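Local coordinates for structural protein VP1 (Trichodysplasia spinulosa-associated polyomavirus, PDB 4U60) that builds the viral coat from jelly-roll pentamers and binds sialylated glycans such as the GM1 oligosaccharide, probably serving in attachment to host cells, at residues M89-S94 and N231-L236; L142-G147 and V188-P193; P124-N129 and G210-P215. All coordinates share one frame; numbering follows the deposited sequence.

Overall arrangement
All three contacts are largely buried, but their surroundings differ. Interaction 1 fastens a loop to strand 86-99 of the large jelly-roll sheet, and no other subunit touches its segments. Interaction 2 lies nearest the chain centre, about 12 Å from it, and pairs two strands of a separate three-stranded sheet. Interaction 3 joins two loops, one leading into strand 129-136 and the other following strand 201-208, a neighbouring pair in the large sheet. Interactions 2 and 3 both meet a neighbouring subunit. Their chemistry follows their setting: a carboxylate and one beta bridge in interaction 1, regular strand pairing with aromatic packing in interaction 2, and mainly water bridges in interaction 3.

Interaction 1. Residues M89-S94 and N231-L236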
loop_
_atom_site.group_PDB
_atom_site.type_symbol
_atom_site.label_atom_id
_atom_site.label_comp_id
_atom_site.label_asym_id
_atom_site.label_seq_id
_atom_site.Cartn_x
_atom_site.Cartn_y
_atom_site.Cartn_z
ATOM N N MET C 89 28.859 -8.954 -29.235
ATOM C CA MET C 89 27.423 -9.108 -29.066
ATOM C C MET C 89 26.848 -7.818 -28.485
ATOM O O MET C 89 27.544 -7.101 -27.772
ATOM C CB MET C 89 27.116 -10.254 -28.108
ATOM C CG MET C 89 27.626 -11.598 -28.578
ATOM S SD MET C 89 27.091 -12.939 -27.492
ATOM C CE MET C 89 25.390 -13.113 -27.994
ATOM N N TRP C 90 25.595 -7.537 -28.813
ATOM C CA TRP C 90 24.852 -6.445 -28.175
ATOM C C TRP C 90 24.403 -6.919 -26.811
ATOM O O TRP C 90 23.852 -8.012 -26.672
ATOM C CB TRP C 90 23.636 -6.024 -28.998
ATOM C CG TRP C 90 24.000 -5.301 -30.249
ATOM C CD1 TRP C 90 23.898 -5.761 -31.524
ATOM C CD2 TRP C 90 24.558 -3.985 -30.338
ATOM N NE1 TRP C 90 24.350 -4.799 -32.416
ATOM C CE2 TRP C 90 24.756 -3.704 -31.702
ATOM C CE3 TRP C 90 24.889 -3.009 -29.390
ATOM C CZ2 TRP C 90 25.277 -2.479 -32.150
ATOM C CZ3 TRP C 90 25.399 -1.801 -29.830
ATOM C CH2 TRP C 90 25.596 -1.547 -31.199
ATOM N N GLU C 91 24.656 -6.091 -25.802
ATOM C CA GLU C 91 24.262 -6.378 -24.426
ATOM C C GLU C 91 23.206 -5.350 -24.032
ATOM O O GLU C 91 23.453 -4.163 -24.135
ATOM C CB GLU C 91 25.484 -6.222 -23.538
ATOM C CG GLU C 91 25.258 -6.447 -22.058
ATOM C CD GLU C 91 26.489 -6.133 -21.238
ATOM O OE1 GLU C 91 27.511 -5.699 -21.820
ATOM O OE2 GLU C 91 26.442 -6.327 -20.001
ATOM N N ALA C 92 22.034 -5.819 -23.610
ATOM C CA ALA C 92 20.959 -4.928 -23.176
ATOM C C ALA C 92 21.266 -4.442 -21.759
ATOM O O ALA C 92 21.380 -5.229 -20.850
ATOM C CB ALA C 92 19.627 -5.656 -23.211
ATOM N N VAL C 93 21.410 -3.130 -21.604
ATOM C CA VAL C 93 21.874 -2.524 -20.358
ATOM C C VAL C 93 20.693 -2.073 -19.485
ATOM O O VAL C 93 20.716 -2.241 -18.280
ATOM C CB VAL C 93 22.729 -1.282 -20.657
ATOM C CG1 VAL C 93 23.160 -0.591 -19.369
ATOM C CG2 VAL C 93 23.945 -1.647 -21.504
ATOM N N SER C 94 19.687 -1.500 -20.120
ATOM C CA SER C 94 18.554 -0.917 -19.402
ATOM C C SER C 94 17.374 -0.743 -20.322
ATOM O O SER C 94 17.525 -0.705 -21.548
ATOM C CB SER C 94 18.958 0.454 -18.815
ATOM O OG SER C 94 19.323 1.381 -19.829
ATOM N N ASN C 231 26.400 -9.714 -11.614
ATOM C CA ASN C 231 27.780 -9.643 -12.088
ATOM C C ASN C 231 28.007 -8.507 -13.084
ATOM O O ASN C 231 29.050 -8.439 -13.696
ATOM C CB ASN C 231 28.179 -10.971 -12.737
ATOM C CG ASN C 231 28.008 -12.152 -11.796
ATOM O OD1 ASN C 231 28.506 -12.130 -10.673
ATOM N ND2 ASN C 231 27.290 -13.173 -12.239
ATOM N N GLY C 232 27.019 -7.632 -13.265
ATOM C CA GLY C 232 27.160 -6.504 -14.173
ATOM C C GLY C 232 26.971 -6.829 -15.647
ATOM O O GLY C 232 27.397 -6.055 -16.517
ATOM N N VAL C 233 26.300 -7.941 -15.939
ATOM C CA VAL C 233 26.107 -8.377 -17.322
ATOM C C VAL C 233 24.628 -8.368 -17.679
ATOM O O VAL C 233 23.831 -8.952 -16.967
ATOM C CB VAL C 233 26.668 -9.801 -17.551
ATOM C CG1 VAL C 233 26.580 -10.166 -19.025
ATOM C CG2 VAL C 233 28.111 -9.890 -17.070
ATOM N N GLY C 234 24.291 -7.719 -18.792
ATOM C CA GLY C 234 22.927 -7.670 -19.302
ATOM C C GLY C 234 22.657 -8.842 -20.235
ATOM O O GLY C 234 23.588 -9.570 -20.603
ATOM N N PRO C 235 21.400 -9.001 -20.677
ATOM C CA PRO C 235 21.105 -10.001 -21.707
ATOM C C PRO C 235 21.999 -9.806 -22.948
ATOM O O PRO C 235 22.198 -8.672 -23.390
ATOM C CB PRO C 235 19.644 -9.736 -22.035
ATOM C CG PRO C 235 19.071 -9.150 -20.778
ATOM C CD PRO C 235 20.182 -8.273 -20.259
ATOM N N LEU C 236 22.529 -10.901 -23.473
ATOM C CA LEU C 236 23.422 -10.890 -24.651
ATOM C C LEU C 236 22.639 -11.403 -25.850
ATOM O O LEU C 236 22.031 -12.469 -25.797
ATOM C CB LEU C 236 24.668 -11.711 -24.378
ATOM C CG LEU C 236 25.517 -11.216 -23.198
ATOM C CD1 LEU C 236 26.613 -12.224 -22.881
ATOM C CD2 LEU C 236 26.141 -9.859 -23.477
#
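Two hydrogen bonds fix Gly-234 and Pro-235 against Glu-91 and Ala-92. The first runs from Gly-234 N to Glu-91 OE2, 2.8 Å long and almost straight at 172°, and it uses the carboxylate lone pair directed away from the other oxygen. The glutamate gets there fully extended, with CG anti to the backbone N (chi1 178°). The second, from Ala-92 N to Pro-235 O, measures 2.9 Å and lies in the carbonyl plane; it belongs to the single beta bridge pairing Glu-91 with Leu-236.

Weaker CA-H...O contacts surround this bridge. Pro-235 O also receives Glu-91 CA at 3.3 Å, while Gly-234 CA lies 3.3 Å from Ala-92 O, a buried carbonyl that has no conventional hydrogen-bond partner.

Apolar packing completes the contact. Leu-236 runs alongside Glu-91, with its CD2 3.7 Å from Glu-91 CB. Met-89 crosses Leu-236 at about a right angle: the bend at chi3 (76°) lays CE 3.9 Å from Leu-236 CB. The Pro-235 ring meets the methyl of Ala-92 through CD.

Glu-91 OE1 forms salt bridges with Arg-274 and Arg-276 of strand 260-279. Backbone bonds join strand 86-99 to that strand along one edge (Met-89 with Arg-276, Glu-91 with Arg-274) and to the loop before strand 241-254 along the other, where Trp-90 with Cys-237 accompanies Ala-92 with Pro-235. Val-12 of strand 12-29 packs on Leu-236.

Interaction 2. Residues L142-G147 and V188-P193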
loop_
_atom_site.group_PDB
_atom_site.type_symbol
_atom_site.label_atom_id
_atom_site.label_comp_id
_atom_site.label_asym_id
_atom_site.label_seq_id
_atom_site.Cartn_x
_atom_site.Cartn_y
_atom_site.Cartn_z
ATOM N N LEU C 142 9.347 -20.692 -21.524
ATOM C CA LEU C 142 8.038 -20.839 -20.882
ATOM C C LEU C 142 7.881 -22.194 -20.199
ATOM O O LEU C 142 8.429 -23.212 -20.662
ATOM C CB LEU C 142 6.922 -20.709 -21.915
ATOM C CG LEU C 142 6.833 -19.387 -22.685
ATOM C CD1 LEU C 142 5.801 -19.499 -23.799
ATOM C CD2 LEU C 142 6.515 -18.223 -21.754
ATOM N N GLN C 143 7.087 -22.174 -19.138
ATOM C CA GLN C 143 6.635 -23.355 -18.395
ATOM C C GLN C 143 5.124 -23.413 -18.521
ATOM O O GLN C 143 4.440 -22.407 -18.360
ATOM C CB GLN C 143 7.037 -23.254 -16.924
ATOM C CG GLN C 143 6.415 -24.296 -15.998
ATOM C CD GLN C 143 6.892 -25.698 -16.297
ATOM O OE1 GLN C 143 8.098 -25.954 -16.409
ATOM N NE2 GLN C 143 5.955 -26.611 -16.469
ATOM N N PHE C 144 4.588 -24.577 -18.849
ATOM C CA PHE C 144 3.140 -24.773 -18.852
ATOM C C PHE C 144 2.653 -24.964 -17.418
ATOM O O PHE C 144 3.207 -25.765 -16.654
ATOM C CB PHE C 144 2.797 -26.009 -19.684
ATOM C CG PHE C 144 1.331 -26.196 -19.953
ATOM C CD1 PHE C 144 0.703 -25.491 -20.950
ATOM C CD2 PHE C 144 0.584 -27.092 -19.204
ATOM C CE1 PHE C 144 -0.641 -25.668 -21.229
ATOM C CE2 PHE C 144 -0.764 -27.279 -19.472
ATOM C CZ PHE C 144 -1.377 -26.542 -20.447
ATOM N N LEU C 145 1.592 -24.253 -17.056
ATOM C CA LEU C 145 0.904 -24.481 -15.774
ATOM C C LEU C 145 -0.484 -23.902 -15.878
ATOM O O LEU C 145 -0.642 -22.753 -16.290
ATOM C CB LEU C 145 1.669 -23.874 -14.594
ATOM C CG LEU C 145 1.154 -24.272 -13.208
ATOM C CD1 LEU C 145 2.262 -24.230 -12.172
ATOM C CD2 LEU C 145 -0.024 -23.442 -12.753
ATOM N N THR C 146 -1.495 -24.700 -15.543
ATOM C CA THR C 146 -2.881 -24.322 -15.759
ATOM C C THR C 146 -3.749 -24.574 -14.536
ATOM O O THR C 146 -3.481 -25.467 -13.721
ATOM C CB THR C 146 -3.503 -25.086 -16.955
ATOM O OG1 THR C 146 -4.873 -24.695 -17.129
ATOM C CG2 THR C 146 -3.412 -26.604 -16.771
ATOM N N GLY C 147 -4.813 -23.790 -14.421
ATOM C CA GLY C 147 -5.845 -24.007 -13.429
ATOM C C GLY C 147 -6.723 -25.220 -13.694
ATOM O O GLY C 147 -7.441 -25.675 -12.802
ATOM N N VAL C 188 -1.848 -16.693 -21.869
ATOM C CA VAL C 188 -1.219 -16.400 -20.571
ATOM C C VAL C 188 -1.773 -17.305 -19.484
ATOM O O VAL C 188 -1.044 -17.619 -18.529
ATOM C CB VAL C 188 -1.226 -14.916 -20.141
ATOM C CG1 VAL C 188 -0.632 -14.044 -21.244
ATOM C CG2 VAL C 188 -2.616 -14.448 -19.682
ATOM N N GLU C 189 -2.998 -17.807 -19.652
ATOM C CA GLU C 189 -3.597 -18.666 -18.631
ATOM C C GLU C 189 -2.867 -19.988 -18.441
ATOM O O GLU C 189 -3.056 -20.631 -17.425
ATOM C CB GLU C 189 -5.062 -18.980 -18.950
ATOM C CG GLU C 189 -5.285 -19.884 -20.140
ATOM C CD GLU C 189 -6.744 -20.225 -20.341
ATOM O OE1 GLU C 189 -7.579 -19.316 -20.221
ATOM O OE2 GLU C 189 -7.064 -21.394 -20.611
ATOM N N CYS C 190 -2.061 -20.412 -19.416
ATOM C CA CYS C 190 -1.399 -21.724 -19.306
ATOM C C CYS C 190 0.099 -21.708 -19.510
ATOM O O CYS C 190 0.734 -22.749 -19.352
ATOM C CB CYS C 190 -2.076 -22.745 -20.212
ATOM S SG CYS C 190 -1.995 -22.373 -21.971
ATOM N N TRP C 191 0.662 -20.550 -19.840
ATOM C CA TRP C 191 2.109 -20.424 -20.001
ATOM C C TRP C 191 2.629 -19.299 -19.130
ATOM O O TRP C 191 2.102 -18.190 -19.179
ATOM C CB TRP C 191 2.509 -20.090 -21.439
ATOM C CG TRP C 191 2.190 -21.143 -22.475
ATOM C CD1 TRP C 191 1.267 -21.049 -23.486
ATOM C CD2 TRP C 191 2.830 -22.427 -22.640
ATOM N NE1 TRP C 191 1.265 -22.198 -24.240
ATOM C CE2 TRP C 191 2.236 -23.046 -23.760
ATOM C CE3 TRP C 191 3.842 -23.100 -21.955
ATOM C CZ2 TRP C 191 2.621 -24.313 -24.202
ATOM C CZ3 TRP C 191 4.228 -24.347 -22.378
ATOM C CH2 TRP C 191 3.617 -24.946 -23.505
ATOM N N CYS C 192 3.716 -19.577 -18.414
ATOM C CA CYS C 192 4.367 -18.587 -17.566
ATOM C C CYS C 192 5.891 -18.654 -17.805
ATOM O O CYS C 192 6.402 -19.587 -18.438
ATOM C CB CYS C 192 4.054 -18.888 -16.093
ATOM S SG CYS C 192 4.593 -20.507 -15.485
ATOM N N PRO C 193 6.634 -17.673 -17.298
ATOM C CA PRO C 193 8.082 -17.800 -17.451
ATOM C C PRO C 193 8.617 -19.025 -16.731
ATOM O O PRO C 193 8.170 -19.345 -15.619
ATOM C CB PRO C 193 8.617 -16.491 -16.828
ATOM C CG PRO C 193 7.493 -15.544 -16.964
ATOM C CD PRO C 193 6.256 -16.376 -16.720
HETATM O O HOH W 1 -5.362 -21.294 -15.945
#
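Gln-143 and Cys-192 form a reciprocal hydrogen-bonded antiparallel pair in a three-stranded sheet completed by strand 177-179: Gln-143 N reaches Cys-192 O at 2.8 Å, nearly straight at 171°, and Cys-192 N reaches Gln-143 O at 2.9 Å. Leu-145 N finds Cys-190 O at 2.9 Å but from above the carbonyl plane, off the lone-pair direction, consistent with regular pairing ending at Phe-144. Farther along, a water accepts from Gly-147 N and donates to Glu-189 O at 2.8 Å.

Other polar groups are met as well. Gln-143 NE2 bonds Phe-144 O at 2.9 Å and also Asn-173 O, while Trp-191 NE1 donates to Val-160 O. Trp-191 O accepts from Tyr-68 OH and from Ser-103 OG of a neighbouring subunit.

Phe-144 CG lies anti to the backbone N (chi1 -171°), which puts the ring edge against the indole of Trp-191 in a T-shaped stack, centroids 5.1 Å apart and planes at 76°. Leu-142 CD1 lies over the opposite indole face, offset toward its rim. Cys-190 CB comes 3.4 Å from Phe-144 CE1.

Glu-189 OE2 bonds Tyr-153, and OE1 bonds His-109 of a neighbouring subunit. His-109 belongs to a glycan pocket, which is consistent with a second-shell place for Glu-189. The chemistry therefore joins an aromatic core to a strand pair satisfied partly within itself and partly across the interface.

Interaction 3. Residues P124-N129 and G210-P215; sequences PVEGMN and GQSTPP
The carbonyl oxygen of Gln-211, 3.6 Å from Gly-127 CA, is gripped by two waters that tie the segments together. One donates to it at 2.8 Å and also to Glu-126 O. The other likewise donates to it, gives a second hydrogen bond to Gly-210 O at 2.7 Å, and accepts from Met-128 N at 2.9 Å, so three backbone groups fix its position.

The sole direct hydrogen bond across the contact runs from Gly-127 N to Thr-213 O, 2.8 Å long with an angle of 152° at hydrogen. Glycine readily adopts the positive phi of Gly-127 (108°), and its bare CA lets the Gln-211 carbonyl come near. Gly-127 O accepts two hydrogen bonds: from Asn-129 ND2 at 3.1 Å, and from a water that also donates to Pro-214 O. Asn-129 OD1 is bonded to His-131 NE2, which helps fix the amide.

Pro-215 makes close van der Waals contacts with polar groups: its CG comes 3.5 Å from Val-125 O, and its CB 3.6 Å from Asn-129 ND2.

Glu-126 CG sits between the backbone N and the carbonyl carbon (chi1 64°), which carries the carboxylate alongside Ser-212, where a water joins OE1 to Ser-212 O. OE2 accepts from Gln-211 NE2 of a neighbouring subunit; Gln-211 here bonds Glu-126 of another.

Between these loops, before strand 129-136 and after strand 201-208, Thr-213 N is buried without a partner. At least four bridging waters against one direct hydrogen bond show the reliance on ordered water, and the Glu-126 to Gln-211 link carries the polar chemistry from subunit to subunit.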
loop_
_atom_site.group_PDB
_atom_site.type_symbol
_atom_site.label_atom_id
_atom_site.label_comp_id
_atom_site.label_asym_id
_atom_site.label_seq_id
_atom_site.Cartn_x
_atom_site.Cartn_y
_atom_site.Cartn_z
ATOM N N PRO C 124 -16.645 1.696 -15.199
ATOM C CA PRO C 124 -15.372 1.785 -15.889
ATOM C C PRO C 124 -14.765 0.390 -16.076
ATOM O O PRO C 124 -15.242 -0.611 -15.471
ATOM C CB PRO C 124 -14.532 2.638 -14.957
ATOM C CG PRO C 124 -15.042 2.274 -13.619
ATOM C CD PRO C 124 -16.532 2.079 -13.789
ATOM N N VAL C 125 -13.760 0.312 -16.937
ATOM C CA VAL C 125 -13.035 -0.944 -17.089
ATOM C C VAL C 125 -12.371 -1.226 -15.752
ATOM O O VAL C 125 -11.667 -0.375 -15.209
ATOM C CB VAL C 125 -11.984 -0.847 -18.201
ATOM C CG1 VAL C 125 -11.014 -2.013 -18.146
ATOM C CG2 VAL C 125 -12.652 -0.771 -19.562
ATOM N N GLU C 126 -12.619 -2.406 -15.202
ATOM C CA GLU C 126 -12.241 -2.686 -13.820
ATOM C C GLU C 126 -12.118 -4.197 -13.603
ATOM O O GLU C 126 -12.620 -4.994 -14.406
ATOM C CB GLU C 126 -13.236 -2.043 -12.848
ATOM C CG GLU C 126 -14.641 -2.618 -12.959
ATOM C CD GLU C 126 -15.679 -1.914 -12.127
ATOM O OE1 GLU C 126 -15.377 -0.885 -11.495
ATOM O OE2 GLU C 126 -16.814 -2.431 -12.066
ATOM N N GLY C 127 -11.460 -4.575 -12.509
ATOM C CA GLY C 127 -11.219 -5.958 -12.178
ATOM C C GLY C 127 -9.770 -6.364 -12.364
ATOM O O GLY C 127 -8.831 -5.579 -12.214
ATOM N N MET C 128 -9.602 -7.624 -12.719
ATOM C CA MET C 128 -8.297 -8.240 -12.801
ATOM C C MET C 128 -7.276 -7.414 -13.594
ATOM O O MET C 128 -7.560 -6.990 -14.721
ATOM C CB MET C 128 -8.472 -9.589 -13.503
ATOM C CG MET C 128 -7.206 -10.374 -13.560
ATOM S SD MET C 128 -7.306 -11.697 -14.781
ATOM C CE MET C 128 -8.644 -12.651 -14.128
ATOM N N ASN C 129 -6.089 -7.216 -13.002
ATOM C CA ASN C 129 -4.952 -6.618 -13.682
ATOM C C ASN C 129 -3.819 -7.611 -13.732
ATOM O O ASN C 129 -3.573 -8.333 -12.758
ATOM C CB ASN C 129 -4.484 -5.319 -13.019
ATOM C CG ASN C 129 -5.148 -4.091 -13.618
ATOM O OD1 ASN C 129 -4.483 -3.267 -14.263
ATOM N ND2 ASN C 129 -6.475 -4.010 -13.486
ATOM N N GLY C 210 -9.417 -10.636 -8.177
ATOM C CA GLY C 210 -10.713 -10.234 -7.698
ATOM C C GLY C 210 -11.667 -9.899 -8.822
ATOM O O GLY C 210 -11.292 -9.976 -9.989
ATOM N N GLN C 211 -12.899 -9.530 -8.465
ATOM C CA GLN C 211 -13.977 -9.409 -9.470
ATOM C C GLN C 211 -14.100 -8.050 -10.163
ATOM O O GLN C 211 -14.130 -7.976 -11.419
ATOM C CB GLN C 211 -15.319 -9.763 -8.815
ATOM C CG GLN C 211 -15.455 -11.247 -8.548
ATOM C CD GLN C 211 -16.728 -11.620 -7.806
ATOM O OE1 GLN C 211 -17.802 -11.056 -8.042
ATOM N NE2 GLN C 211 -16.607 -12.543 -6.872
ATOM N N SER C 212 -14.203 -7.008 -9.336
ATOM C CA SER C 212 -14.420 -5.625 -9.784
ATOM C C SER C 212 -13.365 -4.676 -9.215
ATOM O O SER C 212 -13.589 -3.462 -9.115
ATOM C CB SER C 212 -15.800 -5.145 -9.341
ATOM O OG SER C 212 -16.816 -6.036 -9.768
ATOM N N THR C 213 -12.210 -5.230 -8.891
ATOM C CA THR C 213 -11.125 -4.505 -8.257
ATOM C C THR C 213 -10.710 -3.255 -9.004
ATOM O O THR C 213 -10.568 -3.270 -10.230
ATOM C CB THR C 213 -9.921 -5.452 -8.155
ATOM O OG1 THR C 213 -10.417 -6.717 -7.698
ATOM C CG2 THR C 213 -8.870 -4.895 -7.214
ATOM N N PRO C 214 -10.465 -2.156 -8.265
ATOM C CA PRO C 214 -9.964 -0.973 -8.942
ATOM C C PRO C 214 -8.608 -1.226 -9.609
ATOM O O PRO C 214 -7.681 -1.711 -8.956
ATOM C CB PRO C 214 -9.822 0.061 -7.818
ATOM C CG PRO C 214 -10.763 -0.388 -6.780
ATOM C CD PRO C 214 -10.800 -1.891 -6.855
ATOM N N PRO C 215 -8.484 -0.918 -10.902
ATOM C CA PRO C 215 -7.156 -0.883 -11.490
ATOM C C PRO C 215 -6.307 0.212 -10.871
ATOM O O PRO C 215 -6.801 1.313 -10.646
ATOM C CB PRO C 215 -7.429 -0.578 -12.993
ATOM C CG PRO C 215 -8.866 -0.974 -13.183
ATOM C CD PRO C 215 -9.540 -0.632 -11.895
HETATM O O HOH W 2 -15.005 -6.332 -13.536
HETATM O O HOH W 3 -17.239 -5.005 -12.591
HETATM O O HOH W 4 -15.396 -1.247 -8.556
HETATM O O HOH W 5 -6.946 -4.419 -10.221
HETATM O O HOH W 6 -11.893 -9.334 -12.523
#